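Local structure of sortase (Streptomyces avermitilis, 5GO5) at residues K65-T71 against K78-A84; R88-K92 against W128-V132; Q91-V97 against E160-L166; D118-L122 against P196-R200; P152-Y157 against V181-L185. The protein is a class E housekeeping sortase, a cysteine transpeptidase that probably anchors proteins to the cell wall of this streptomycete. All coordinates share one frame; numbering follows the deposited sequence.

In the fold
All five contacts reach the mixed sheet of the sortase beta-barrel; contacts 1 and 3 pair strands, while 2, 4 and 5 lay a loop or turn on one. Contact 1 comes first along the chain and joins strands 65-69 and 80-82; strand 80-82 is next to strand 93-98, which contact 3 pairs with strand 162-167. Contact 2 shares Gln91 and Lys92 with contact 3, their centres about 7 Å apart, and reaches strand 127-140. Contact 4 packs the C-terminal residues on strand 119-123, its centre about 11 Å from that of contact 2. Contact 5, about 8 Å from contact 3 between centres, covers strand 178-190. Contacts 1 and 5, their centres about 20 Å apart, lie on opposite sides of the chain's centre.

Contact 1. Residues K65-T71 against K78-A84; sequences KPVLEGT and KGLGHYA
The imidazole ring of His82 takes Glu69 at its edge and also meets the Phe95 ring of strand 93-98, while the Tyr83 ring takes Thr71 over one face, all where a parallel strand pair of the sortase barrel runs out. Strands 65-69 and 80-82, joined through helix 73-76 as a beta-alpha-beta crossover, run 37° apart. His82 ND1 donates to Glu69 OE1 at 2.6 Å, in the ring plane and on the syn lone pair of the carboxylate. Glu69 bends at chi2 (66°) and lies alongside His82, with carboxylate and ring nearly coplanar; Ala87 O takes the other ring nitrogen, fixing the rotation of the imidazole. On Tyr83, Thr71 CG2 sits 3.8 Å from the ring centroid, a CH-pi contact only 8° off the normal. Between strands, Leu68 N donates to Leu80 O at 2.9 Å and Leu68 O accepts from His82 N at 2.8 Å. A CB on Gly79 would clash with Pro66 O, and one on Gly81 with Gly70 O, which calls for glycine at both. On the side of Val67, Leu80 CD1 meets Lys65 CB at 3.9 Å. One water bridges Glu69 OE2, at 2.7 Å, to Ala84 O.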
# COMPACT_ATOMS: atom_id res chain seq x y z
N LYS A 65 2.21 8.50 -6.07
CA LYS A 65 3.45 8.37 -5.32
C LYS A 65 4.27 7.23 -5.82
O LYS A 65 3.73 6.13 -6.12
CB LYS A 65 3.20 8.14 -3.83
CG LYS A 65 2.30 9.18 -3.15
CD LYS A 65 2.90 10.56 -3.11
CE LYS A 65 1.83 11.53 -2.71
NZ LYS A 65 2.44 12.90 -2.59
N PRO A 66 5.59 7.44 -5.92
CA PRO A 66 6.44 6.35 -6.25
C PRO A 66 6.59 5.41 -5.05
O PRO A 66 6.57 5.86 -3.91
CB PRO A 66 7.79 7.05 -6.54
CG PRO A 66 7.77 8.20 -5.60
CD PRO A 66 6.36 8.66 -5.56
N VAL A 67 6.69 4.11 -5.36
CA VAL A 67 6.95 3.09 -4.34
C VAL A 67 8.35 2.57 -4.59
O VAL A 67 8.68 2.09 -5.66
CB VAL A 67 5.94 1.95 -4.36
CG1 VAL A 67 6.18 1.04 -3.15
CG2 VAL A 67 4.52 2.52 -4.37
N LEU A 68 9.17 2.67 -3.55
CA LEU A 68 10.55 2.29 -3.59
C LEU A 68 10.74 1.03 -2.75
O LEU A 68 10.01 0.80 -1.80
CB LEU A 68 11.43 3.41 -3.00
CG LEU A 68 11.65 4.63 -3.89
CD1 LEU A 68 10.38 5.43 -4.00
CD2 LEU A 68 12.75 5.51 -3.31
N GLU A 69 11.78 0.25 -3.09
CA GLU A 69 12.06 -0.94 -2.33
C GLU A 69 12.76 -0.62 -1.03
O GLU A 69 13.77 0.13 -1.02
CB GLU A 69 12.90 -1.91 -3.18
CG GLU A 69 13.34 -3.18 -2.47
CD GLU A 69 12.22 -4.14 -2.07
OE1 GLU A 69 11.05 -3.71 -1.94
OE2 GLU A 69 12.51 -5.34 -1.91
N GLY A 70 12.27 -1.18 0.06
CA GLY A 70 12.86 -0.93 1.36
C GLY A 70 12.15 0.06 2.21
O GLY A 70 11.34 0.84 1.73
N THR A 71 12.45 0.06 3.51
CA THR A 71 11.79 0.93 4.46
C THR A 71 12.80 1.67 5.33
O THR A 71 12.43 2.15 6.40
CB THR A 71 10.75 0.21 5.33
OG1 THR A 71 11.35 -0.94 5.96
CG2 THR A 71 9.56 -0.27 4.47
N LYS A 78 11.78 9.89 0.25
CA LYS A 78 11.63 10.04 -1.18
C LYS A 78 10.27 9.54 -1.72
O LYS A 78 9.93 9.79 -2.86
CB LYS A 78 12.70 9.24 -1.91
CG LYS A 78 14.12 9.61 -1.54
CD LYS A 78 15.04 8.69 -2.31
CE LYS A 78 16.47 8.84 -1.88
NZ LYS A 78 17.26 7.95 -2.75
N GLY A 79 9.56 8.76 -0.92
CA GLY A 79 8.31 8.17 -1.39
C GLY A 79 7.80 7.12 -0.40
O GLY A 79 8.17 7.10 0.74
N LEU A 80 6.95 6.26 -0.89
CA LEU A 80 6.48 5.15 -0.09
C LEU A 80 7.52 4.04 -0.16
O LEU A 80 8.22 3.89 -1.14
CB LEU A 80 5.19 4.65 -0.70
CG LEU A 80 4.15 5.74 -0.79
CD1 LEU A 80 2.89 5.18 -1.38
CD2 LEU A 80 3.81 6.36 0.55
N GLY A 81 7.59 3.22 0.89
CA GLY A 81 8.57 2.15 0.94
C GLY A 81 7.93 0.77 1.10
O GLY A 81 7.07 0.60 1.99
N HIS A 82 8.34 -0.16 0.27
CA HIS A 82 7.92 -1.54 0.35
C HIS A 82 8.77 -2.31 1.35
O HIS A 82 9.98 -2.33 1.22
CB HIS A 82 8.01 -2.21 -1.01
CG HIS A 82 7.72 -3.66 -1.00
ND1 HIS A 82 8.66 -4.60 -1.38
CD2 HIS A 82 6.58 -4.35 -0.74
CE1 HIS A 82 8.13 -5.81 -1.30
NE2 HIS A 82 6.86 -5.68 -0.95
N TYR A 83 8.11 -2.95 2.33
CA TYR A 83 8.82 -3.87 3.22
C TYR A 83 9.48 -4.99 2.41
O TYR A 83 8.81 -5.77 1.73
CB TYR A 83 7.91 -4.41 4.31
CG TYR A 83 7.51 -3.41 5.34
CD1 TYR A 83 6.37 -2.60 5.19
CD2 TYR A 83 8.25 -3.27 6.51
CE1 TYR A 83 5.99 -1.69 6.16
CE2 TYR A 83 7.93 -2.35 7.45
CZ TYR A 83 6.78 -1.57 7.30
OH TYR A 83 6.44 -0.71 8.28
N ALA A 84 10.81 -5.07 2.49
CA ALA A 84 11.55 -5.86 1.52
C ALA A 84 11.41 -7.37 1.74
O ALA A 84 11.66 -8.16 0.85
CB ALA A 84 13.02 -5.42 1.48
O HOH W 1 10.82 -7.44 -1.98
O HOH W 2 12.07 -3.54 4.62

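Contact 2. Residues R88-K92 against W128-V132; sequences RLGQK and WFTYV. With SO4 (sulfate ion), chain D.
Phe129 and Tyr131, alternate residues of strand 127-140 in the sortase barrel, both point at a type II beta turn running from Arg88 to Gln91. The ring of Phe129 comes first: Leu89 CG lies over one face, 3.9 Å from the centroid and displaced toward the rim, a CH-pi contact 21° off the normal. Gly90 CA approaches the same ring obliquely, 3.7 Å from Phe129 CE2; a CB on Gly90 would collide with that atom, and its positive phi also favours glycine. Replacing Phe129 with an alanine would probably leave Leu89 without the ring beneath its branch and open a gap beside the turn. Two residues on, Tyr131 meets the turn with its rim. Leu89 CD1 lies near the ring plane at the edge, 3.9 Å from Tyr131 CE1, reached because CG stands opposite the backbone N (chi1 -180°). The buried hydroxyl is used once each way: Tyr131 OH accepts from Gly90 N at 2.9 Å (bent, 135°) and donates at 2.6 Å to a water O that itself donates to Gln91 O.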
# COMPACT_ATOMS: atom_id res chain seq x y z
N ARG A 88 5.99 -9.39 -3.43
CA ARG A 88 6.03 -8.42 -4.51
C ARG A 88 4.63 -8.09 -5.02
O ARG A 88 3.64 -8.71 -4.69
CB ARG A 88 6.95 -8.90 -5.63
CG ARG A 88 8.38 -8.98 -5.13
CD ARG A 88 9.38 -9.30 -6.21
NE ARG A 88 8.87 -10.20 -7.23
N LEU A 89 4.57 -7.03 -5.82
CA LEU A 89 3.31 -6.50 -6.27
C LEU A 89 2.50 -7.56 -6.99
O LEU A 89 2.99 -8.26 -7.91
CB LEU A 89 3.59 -5.27 -7.12
CG LEU A 89 2.41 -4.54 -7.70
CD1 LEU A 89 1.43 -4.10 -6.66
CD2 LEU A 89 2.97 -3.37 -8.48
N GLY A 90 1.26 -7.74 -6.54
CA GLY A 90 0.32 -8.68 -7.11
C GLY A 90 0.47 -10.12 -6.69
O GLY A 90 -0.34 -10.96 -7.06
N GLN A 91 1.47 -10.43 -5.87
CA GLN A 91 1.80 -11.82 -5.57
C GLN A 91 1.05 -12.33 -4.34
O GLN A 91 0.51 -11.55 -3.53
CB GLN A 91 3.31 -11.96 -5.34
CG GLN A 91 4.16 -11.54 -6.53
CD GLN A 91 3.73 -12.20 -7.83
OE1 GLN A 91 3.71 -13.42 -7.92
NE2 GLN A 91 3.34 -11.39 -8.82
N LYS A 92 1.00 -13.65 -4.21
CA LYS A 92 0.44 -14.25 -3.04
C LYS A 92 1.27 -13.87 -1.84
O LYS A 92 2.52 -13.90 -1.90
CB LYS A 92 0.37 -15.78 -3.19
CG LYS A 92 -0.64 -16.22 -4.23
CD LYS A 92 -0.66 -17.74 -4.35
CE LYS A 92 -1.46 -18.15 -5.56
NZ LYS A 92 -1.20 -19.59 -5.85
N TRP A 128 -1.57 -2.92 -14.43
CA TRP A 128 -2.29 -2.21 -13.45
C TRP A 128 -2.92 -3.20 -12.48
O TRP A 128 -3.66 -4.06 -12.90
CB TRP A 128 -3.46 -1.45 -14.05
CG TRP A 128 -3.05 -0.21 -14.83
CD1 TRP A 128 -3.05 -0.06 -16.18
CD2 TRP A 128 -2.65 1.04 -14.28
NE1 TRP A 128 -2.66 1.23 -16.52
CE2 TRP A 128 -2.41 1.92 -15.36
CE3 TRP A 128 -2.47 1.50 -12.98
CZ2 TRP A 128 -2.00 3.23 -15.16
CZ3 TRP A 128 -2.10 2.80 -12.79
CH2 TRP A 128 -1.85 3.64 -13.87
N PHE A 129 -2.66 -3.00 -11.20
CA PHE A 129 -3.18 -3.85 -10.13
C PHE A 129 -4.16 -3.02 -9.34
O PHE A 129 -3.78 -1.97 -8.80
CB PHE A 129 -2.02 -4.28 -9.20
CG PHE A 129 -0.96 -5.09 -9.88
CD1 PHE A 129 0.09 -4.46 -10.57
CD2 PHE A 129 -1.01 -6.49 -9.87
CE1 PHE A 129 1.08 -5.22 -11.20
CE2 PHE A 129 -0.00 -7.25 -10.48
CZ PHE A 129 1.03 -6.60 -11.15
N THR A 130 -5.40 -3.50 -9.19
CA THR A 130 -6.37 -2.83 -8.36
C THR A 130 -6.63 -3.66 -7.12
O THR A 130 -7.18 -4.76 -7.24
CB THR A 130 -7.72 -2.62 -9.09
OG1 THR A 130 -7.48 -1.81 -10.24
CG2 THR A 130 -8.70 -1.93 -8.22
N TYR A 131 -6.25 -3.10 -5.96
CA TYR A 131 -6.58 -3.68 -4.69
C TYR A 131 -7.78 -2.97 -4.08
O TYR A 131 -8.00 -1.78 -4.33
CB TYR A 131 -5.39 -3.57 -3.74
CG TYR A 131 -4.21 -4.44 -4.06
CD1 TYR A 131 -3.23 -4.04 -4.97
CD2 TYR A 131 -4.03 -5.70 -3.43
CE1 TYR A 131 -2.10 -4.83 -5.23
CE2 TYR A 131 -2.90 -6.48 -3.69
CZ TYR A 131 -1.95 -6.05 -4.59
OH TYR A 131 -0.84 -6.88 -4.78
N VAL A 132 -8.53 -3.68 -3.25
CA VAL A 132 -9.70 -3.09 -2.57
C VAL A 132 -9.58 -3.26 -1.07
O VAL A 132 -9.35 -4.35 -0.59
CB VAL A 132 -10.98 -3.75 -3.07
CG1 VAL A 132 -12.19 -3.23 -2.26
CG2 VAL A 132 -11.16 -3.41 -4.53
S SO4 D . -3.96 -18.81 -8.63
O1 SO4 D . -4.76 -18.25 -7.49
O2 SO4 D . -4.92 -19.30 -9.65
O3 SO4 D . -3.08 -19.88 -8.09
O4 SO4 D . -3.11 -17.81 -9.30
O HOH W 3 -0.59 -9.00 -3.26

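Contact 3. Residues Q91-V97 against E160-L166; sequences QKGNFAV and EGRYLTL. With SO4 (sulfate ion), chain D.
Lys92 and Arg162 lie against each other at the start of a parallel strand pair of the sortase barrel, strands 93-97 and 162-166, whose directions differ by 23°. Followed outward, Lys92 CB passes Glu160 OE1 and Gly161 O; CG rests over the centre of one face of the Arg162 guanidinium, 3.8 Å from Arg162 CZ; CD comes near Glu160 OE2; CE lies 3.4 Å from Arg162 NH2; and NZ donates to sulfate O3 at 2.9 Å. The chain is extended beyond CG, which carries the ammonium past the guanidinium to the anion. Arg162 NH2 holds the same sulfate through O4, near the guanidinium plane, so the two cations share one anion, probably from the crystallisation liquor, and Arg162 NH1 is bonded to Gly90 O. The backbone ladder runs from Gly93 N and Gly161 O to Val97 N and Thr165 O. Phe95 lies beside Leu164, with Phe95 CD2 3.8 Å from Leu164 CD1. On the other face, Asn94 CG is anti to the backbone N (chi1 -175°), which turns the amide onto Thr165; ND2 is bonded to Asp149 O, and Thr165 OG1 donates to Asn94 OD1 at 2.6 Å, in the carbonyl plane on a lone pair.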
# COMPACT_ATOMS: atom_id res chain seq x y z
N GLN A 91 1.47 -10.43 -5.87
CA GLN A 91 1.80 -11.82 -5.57
C GLN A 91 1.05 -12.33 -4.34
O GLN A 91 0.51 -11.55 -3.53
CB GLN A 91 3.31 -11.96 -5.34
CG GLN A 91 4.16 -11.54 -6.53
CD GLN A 91 3.73 -12.20 -7.83
OE1 GLN A 91 3.71 -13.42 -7.92
NE2 GLN A 91 3.34 -11.39 -8.82
N LYS A 92 1.00 -13.65 -4.21
CA LYS A 92 0.44 -14.25 -3.04
C LYS A 92 1.27 -13.87 -1.84
O LYS A 92 2.52 -13.90 -1.90
CB LYS A 92 0.37 -15.78 -3.19
CG LYS A 92 -0.64 -16.22 -4.23
CD LYS A 92 -0.66 -17.74 -4.35
CE LYS A 92 -1.46 -18.15 -5.56
NZ LYS A 92 -1.20 -19.59 -5.85
N GLY A 93 0.58 -13.52 -0.77
CA GLY A 93 1.21 -13.00 0.45
C GLY A 93 0.62 -11.66 0.75
O GLY A 93 -0.61 -11.45 0.56
N ASN A 94 1.45 -10.76 1.25
CA ASN A 94 1.01 -9.45 1.72
C ASN A 94 2.03 -8.42 1.26
O ASN A 94 3.11 -8.31 1.82
CB ASN A 94 0.86 -9.47 3.22
CG ASN A 94 0.30 -8.19 3.76
OD1 ASN A 94 -0.04 -7.25 3.01
ND2 ASN A 94 0.19 -8.11 5.09
N PHE A 95 1.67 -7.65 0.23
CA PHE A 95 2.51 -6.57 -0.32
C PHE A 95 2.35 -5.36 0.60
O PHE A 95 1.35 -4.69 0.57
CB PHE A 95 2.06 -6.27 -1.74
CG PHE A 95 2.71 -5.06 -2.39
CD1 PHE A 95 3.96 -5.15 -2.98
CD2 PHE A 95 2.04 -3.85 -2.45
CE1 PHE A 95 4.53 -4.03 -3.58
CE2 PHE A 95 2.62 -2.76 -3.05
CZ PHE A 95 3.86 -2.85 -3.63
N ALA A 96 3.36 -5.12 1.43
CA ALA A 96 3.22 -4.14 2.49
C ALA A 96 4.03 -2.90 2.21
O ALA A 96 5.20 -2.98 1.83
CB ALA A 96 3.64 -4.75 3.80
N VAL A 97 3.41 -1.75 2.44
CA VAL A 97 3.98 -0.44 2.08
C VAL A 97 3.79 0.55 3.22
O VAL A 97 2.69 0.63 3.81
CB VAL A 97 3.32 0.12 0.81
CG1 VAL A 97 3.83 1.52 0.49
CG2 VAL A 97 3.53 -0.81 -0.35
N GLU A 160 -4.71 -17.64 2.90
CA GLU A 160 -3.77 -17.02 1.96
C GLU A 160 -4.54 -16.28 0.89
O GLU A 160 -5.59 -16.75 0.44
CB GLU A 160 -2.90 -18.09 1.29
CG GLU A 160 -2.08 -17.56 0.11
CD GLU A 160 -1.03 -18.51 -0.45
OE1 GLU A 160 0.16 -18.29 -0.21
OE2 GLU A 160 -1.40 -19.44 -1.18
N GLY A 161 -4.05 -15.11 0.48
CA GLY A 161 -4.57 -14.42 -0.67
C GLY A 161 -3.50 -13.53 -1.24
O GLY A 161 -2.34 -13.73 -0.92
N ARG A 162 -3.90 -12.58 -2.08
CA ARG A 162 -3.01 -11.59 -2.65
C ARG A 162 -3.37 -10.27 -1.98
O ARG A 162 -4.29 -9.54 -2.43
CB ARG A 162 -3.13 -11.52 -4.17
CG ARG A 162 -2.81 -12.85 -4.86
CD ARG A 162 -3.24 -12.80 -6.33
NE ARG A 162 -3.00 -14.13 -6.94
CZ ARG A 162 -1.84 -14.53 -7.44
NH1 ARG A 162 -0.78 -13.73 -7.49
NH2 ARG A 162 -1.75 -15.74 -7.98
N TYR A 163 -2.69 -10.00 -0.86
CA TYR A 163 -3.05 -8.87 -0.04
C TYR A 163 -2.08 -7.71 -0.21
O TYR A 163 -0.95 -7.85 -0.70
CB TYR A 163 -3.16 -9.25 1.44
CG TYR A 163 -4.07 -10.43 1.67
CD1 TYR A 163 -5.37 -10.47 1.13
CD2 TYR A 163 -3.67 -11.49 2.45
CE1 TYR A 163 -6.20 -11.56 1.33
CE2 TYR A 163 -4.53 -12.57 2.67
CZ TYR A 163 -5.78 -12.60 2.12
OH TYR A 163 -6.65 -13.69 2.28
N LEU A 164 -2.55 -6.55 0.24
CA LEU A 164 -1.77 -5.33 0.34
C LEU A 164 -2.05 -4.71 1.70
O LEU A 164 -3.20 -4.72 2.19
CB LEU A 164 -2.13 -4.36 -0.81
CG LEU A 164 -1.64 -2.93 -0.74
CD1 LEU A 164 -1.45 -2.37 -2.16
CD2 LEU A 164 -2.55 -2.05 0.06
N THR A 165 -1.01 -4.14 2.31
CA THR A 165 -1.12 -3.43 3.55
C THR A 165 -0.48 -2.07 3.37
O THR A 165 0.59 -1.97 2.79
CB THR A 165 -0.41 -4.17 4.68
OG1 THR A 165 -0.92 -5.50 4.72
CG2 THR A 165 -0.65 -3.51 6.04
N LEU A 166 -1.16 -1.03 3.87
CA LEU A 166 -0.55 0.29 4.04
C LEU A 166 -0.47 0.59 5.51
O LEU A 166 -1.43 0.35 6.24
CB LEU A 166 -1.39 1.39 3.38
CG LEU A 166 -1.81 1.20 1.93
CD1 LEU A 166 -2.62 2.41 1.45
CD2 LEU A 166 -0.62 0.94 1.01
S SO4 D . -3.96 -18.81 -8.63
O1 SO4 D . -4.76 -18.25 -7.49
O2 SO4 D . -4.92 -19.30 -9.65
O3 SO4 D . -3.08 -19.88 -8.09
O4 SO4 D . -3.11 -17.81 -9.30
O HOH W 3 -0.59 -9.00 -3.26

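Contact 4. Residues D118-L122 against P196-R200; sequences DEVVL and PEALR
Strand 119-122 runs extended opposite a short 3-10 turn at residues 197-199, with Ala198 lying over Glu119 and their CA atoms 6.6 Å apart; no hydrogen bond crosses between them. The turn is closed by its own bonds, Leu199 N to Pro196 O at 2.9 Å and Arg200 N to Glu197 O at 3.1 Å, and it presents Pro196, Ala198 and Leu199 to the strand. Val121 receives all three. Its CG2 sits 3.7 Å from Ala198 CB, while CG1, anti to the backbone N (chi1 -179°), meets Pro196 CG at 3.9 Å and Leu199 CD1 at the same distance. Val121 and Leu199 point at each other tip to tip, whereas Pro196 runs antiparallel alongside Val121. Trp128 of the neighbouring strand 127-140 touches Val121, Pro196 and Leu199, continuing this apolar patch. Beside it, Glu119 bends at chi2 (140°) and brings its carboxylate over the methyl of Ala198, with CD 3.3 Å from Ala198 CB. A glycine in place of Glu119 would probably uncover that methyl and open a gap at the edge of the patch. The C-terminal residues are thus held on the barrel wall by van der Waals contact, mostly apolar, and the turn's own backbone bonds keep its shape.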
# COMPACT_ATOMS: atom_id res chain seq x y z
N ASP A 118 -12.62 1.22 -0.74
CA ASP A 118 -11.72 2.14 -1.46
C ASP A 118 -10.61 1.35 -2.17
O ASP A 118 -10.10 0.38 -1.64
CB ASP A 118 -11.13 3.15 -0.53
CG ASP A 118 -12.09 4.28 -0.18
OD1 ASP A 118 -13.18 4.41 -0.79
OD2 ASP A 118 -11.73 5.04 0.71
N GLU A 119 -10.28 1.80 -3.38
CA GLU A 119 -9.31 1.17 -4.23
C GLU A 119 -7.92 1.76 -4.00
O GLU A 119 -7.75 2.99 -3.79
CB GLU A 119 -9.70 1.33 -5.69
CG GLU A 119 -11.03 0.66 -6.03
CD GLU A 119 -11.87 1.52 -6.98
OE1 GLU A 119 -11.82 2.79 -6.94
OE2 GLU A 119 -12.56 0.94 -7.82
N VAL A 120 -6.93 0.89 -4.09
CA VAL A 120 -5.51 1.22 -4.09
C VAL A 120 -4.93 0.61 -5.34
O VAL A 120 -5.00 -0.59 -5.52
CB VAL A 120 -4.81 0.68 -2.82
CG1 VAL A 120 -3.33 0.97 -2.85
CG2 VAL A 120 -5.47 1.21 -1.54
N VAL A 121 -4.43 1.45 -6.25
CA VAL A 121 -4.08 1.05 -7.59
C VAL A 121 -2.60 1.25 -7.81
O VAL A 121 -2.09 2.33 -7.47
CB VAL A 121 -4.85 1.87 -8.64
CG1 VAL A 121 -4.50 1.44 -10.04
CG2 VAL A 121 -6.36 1.69 -8.42
N LEU A 122 -1.92 0.23 -8.32
CA LEU A 122 -0.52 0.36 -8.68
C LEU A 122 -0.24 -0.06 -10.09
O LEU A 122 -0.90 -0.95 -10.64
CB LEU A 122 0.39 -0.47 -7.78
CG LEU A 122 0.39 -0.04 -6.32
CD1 LEU A 122 -0.59 -0.83 -5.47
CD2 LEU A 122 1.78 -0.07 -5.70
N PRO A 196 -7.19 1.68 -15.41
CA PRO A 196 -8.27 0.86 -14.92
C PRO A 196 -9.45 1.72 -14.45
O PRO A 196 -9.31 2.96 -14.21
CB PRO A 196 -7.61 0.07 -13.78
CG PRO A 196 -6.58 1.01 -13.27
CD PRO A 196 -6.06 1.75 -14.46
N GLU A 197 -10.62 1.07 -14.33
CA GLU A 197 -11.87 1.76 -13.92
C GLU A 197 -11.70 2.60 -12.67
O GLU A 197 -12.19 3.72 -12.62
CB GLU A 197 -13.00 0.74 -13.68
CG GLU A 197 -14.32 1.35 -13.20
N ALA A 198 -10.97 2.07 -11.68
CA ALA A 198 -10.77 2.83 -10.44
C ALA A 198 -10.24 4.25 -10.67
O ALA A 198 -10.55 5.11 -9.85
CB ALA A 198 -9.83 2.07 -9.50
N LEU A 199 -9.46 4.50 -11.73
CA LEU A 199 -8.84 5.81 -12.01
C LEU A 199 -9.53 6.71 -13.05
O LEU A 199 -9.03 7.80 -13.33
CB LEU A 199 -7.38 5.64 -12.45
CG LEU A 199 -6.48 4.81 -11.50
CD1 LEU A 199 -5.03 4.79 -11.96
CD2 LEU A 199 -6.61 5.37 -10.11
N ARG A 200 -10.67 6.29 -13.59
CA ARG A 200 -11.31 7.08 -14.68
C ARG A 200 -12.04 8.32 -14.16
O ARG A 200 -12.50 8.34 -13.02
CB ARG A 200 -12.26 6.21 -15.49
CG ARG A 200 -11.57 5.04 -16.18
CD ARG A 200 -10.57 5.49 -17.22
NE ARG A 200 -10.33 4.45 -18.22

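Contact 5. Residues P152-Y157 against V181-L185; sequences PRKSGY and VWAHL
Trp182 carries most of this contact, its indole lying flat under the turn at Pro152-Ser155. Aromatic contacts come first. Ser155 CB stands over the five-membered ring in a CH-pi contact, 3.6 Å from its centroid and 13° off the normal, and the backbone of Lys154 and Ser155 continues over the same face toward the six-membered ring, where Lys154 O lies 3.6 Å from Trp182 CZ3. Pro152 arrives obliquely, its CG 3.5 Å from Trp182 NE1. The indole N-H itself is bonded to Val147 O, which fixes the rotation of the ring.

Apolar contact follows at Tyr157, where CE2 lies 3.9 Å from Trp182 CB. The Tyr157 ring also stacks on Tyr163 of strand 162-167. Its hydroxyl reaches the strand backbone, with OH 3.0 Å from Ala183 C, but its hydrogen bond goes to Asp134, which also binds His184 ND1.

Hydrogen bonds within the loop shape its surface. Ser155 OG, placed between the backbone N and the carbonyl carbon (chi1 66°), donates to Pro152 O at 2.6 Å, in the carbonyl plane on a lone pair; Pro152 O takes Ser155 N as well. Ser155 OG in turn accepts from Tyr157 N at 3.1 Å, with an angle of 164°. Gly156, at positive phi, lets the chain turn between them. The Ser155 OG to Tyr157 N bond makes an ST turn, here in the loop before strand 162-167, laid over the tryptophan of strand 178-190 on the sortase barrel.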
# COMPACT_ATOMS: atom_id res chain seq x y z
N PRO A 152 -2.26 -11.53 8.11
CA PRO A 152 -2.21 -10.87 9.42
C PRO A 152 -3.43 -11.14 10.28
O PRO A 152 -4.56 -11.04 9.80
CB PRO A 152 -2.20 -9.37 9.08
CG PRO A 152 -1.81 -9.31 7.67
CD PRO A 152 -2.30 -10.56 7.00
N ARG A 153 -3.22 -11.50 11.55
CA ARG A 153 -4.32 -11.77 12.48
C ARG A 153 -5.39 -10.67 12.53
O ARG A 153 -6.61 -10.95 12.52
CB ARG A 153 -3.75 -11.99 13.89
CG ARG A 153 -4.78 -12.02 15.02
CD ARG A 153 -4.14 -12.57 16.29
NE ARG A 153 -3.11 -11.67 16.81
CZ ARG A 153 -3.33 -10.63 17.62
NH1 ARG A 153 -4.56 -10.31 18.04
NH2 ARG A 153 -2.30 -9.89 18.02
N LYS A 154 -4.96 -9.42 12.53
CA LYS A 154 -5.90 -8.32 12.65
C LYS A 154 -6.58 -7.91 11.33
O LYS A 154 -7.54 -7.11 11.34
CB LYS A 154 -5.22 -7.13 13.31
CG LYS A 154 -4.74 -7.48 14.71
CD LYS A 154 -3.98 -6.34 15.33
CE LYS A 154 -3.63 -6.62 16.79
NZ LYS A 154 -3.01 -5.41 17.34
N SER A 155 -6.14 -8.48 10.22
CA SER A 155 -6.79 -8.14 8.95
C SER A 155 -8.19 -8.69 8.80
O SER A 155 -8.93 -8.23 7.93
CB SER A 155 -5.94 -8.64 7.80
OG SER A 155 -5.88 -10.08 7.79
N GLY A 156 -8.51 -9.77 9.54
CA GLY A 156 -9.73 -10.49 9.28
C GLY A 156 -9.62 -11.57 8.24
O GLY A 156 -10.55 -12.37 8.10
N TYR A 157 -8.51 -11.64 7.49
CA TYR A 157 -8.39 -12.65 6.50
C TYR A 157 -8.07 -13.96 7.24
O TYR A 157 -7.38 -13.97 8.26
CB TYR A 157 -7.25 -12.39 5.51
CG TYR A 157 -7.40 -11.06 4.74
CD1 TYR A 157 -8.58 -10.75 4.07
CD2 TYR A 157 -6.35 -10.16 4.65
CE1 TYR A 157 -8.71 -9.54 3.40
CE2 TYR A 157 -6.47 -8.98 3.95
CZ TYR A 157 -7.65 -8.67 3.34
OH TYR A 157 -7.76 -7.48 2.63
N VAL A 181 -4.29 -0.10 6.93
CA VAL A 181 -5.39 -0.72 6.17
C VAL A 181 -4.89 -1.99 5.47
O VAL A 181 -3.71 -2.09 5.10
CB VAL A 181 -6.05 0.19 5.11
CG1 VAL A 181 -6.76 1.35 5.78
CG2 VAL A 181 -5.04 0.69 4.11
N TRP A 182 -5.80 -2.94 5.29
CA TRP A 182 -5.56 -4.14 4.55
C TRP A 182 -6.51 -4.25 3.39
O TRP A 182 -7.70 -3.99 3.53
CB TRP A 182 -5.71 -5.40 5.43
CG TRP A 182 -4.74 -5.51 6.54
CD1 TRP A 182 -3.49 -6.02 6.49
CD2 TRP A 182 -4.94 -5.09 7.91
NE1 TRP A 182 -2.89 -5.97 7.75
CE2 TRP A 182 -3.78 -5.44 8.63
CE3 TRP A 182 -6.02 -4.49 8.59
CZ2 TRP A 182 -3.65 -5.17 10.00
CZ3 TRP A 182 -5.87 -4.21 9.97
CH2 TRP A 182 -4.71 -4.57 10.64
N ALA A 183 -5.99 -4.74 2.27
CA ALA A 183 -6.72 -4.85 1.03
C ALA A 183 -6.42 -6.18 0.33
O ALA A 183 -5.37 -6.78 0.55
CB ALA A 183 -6.33 -3.69 0.13
N HIS A 184 -7.28 -6.57 -0.60
CA HIS A 184 -7.03 -7.72 -1.44
C HIS A 184 -7.06 -7.34 -2.93
O HIS A 184 -7.68 -6.35 -3.33
CB HIS A 184 -8.05 -8.84 -1.20
CG HIS A 184 -9.38 -8.56 -1.79
ND1 HIS A 184 -10.34 -7.80 -1.15
CD2 HIS A 184 -9.89 -8.84 -3.01
CE1 HIS A 184 -11.39 -7.65 -1.95
NE2 HIS A 184 -11.14 -8.28 -3.07
N LEU A 185 -6.36 -8.13 -3.74
CA LEU A 185 -6.26 -7.86 -5.17
C LEU A 185 -7.59 -8.20 -5.83
O LEU A 185 -8.06 -9.34 -5.76
CB LEU A 185 -5.13 -8.65 -5.79
CG LEU A 185 -4.87 -8.35 -7.28
CD1 LEU A 185 -4.47 -6.89 -7.49
CD2 LEU A 185 -3.88 -9.35 -7.85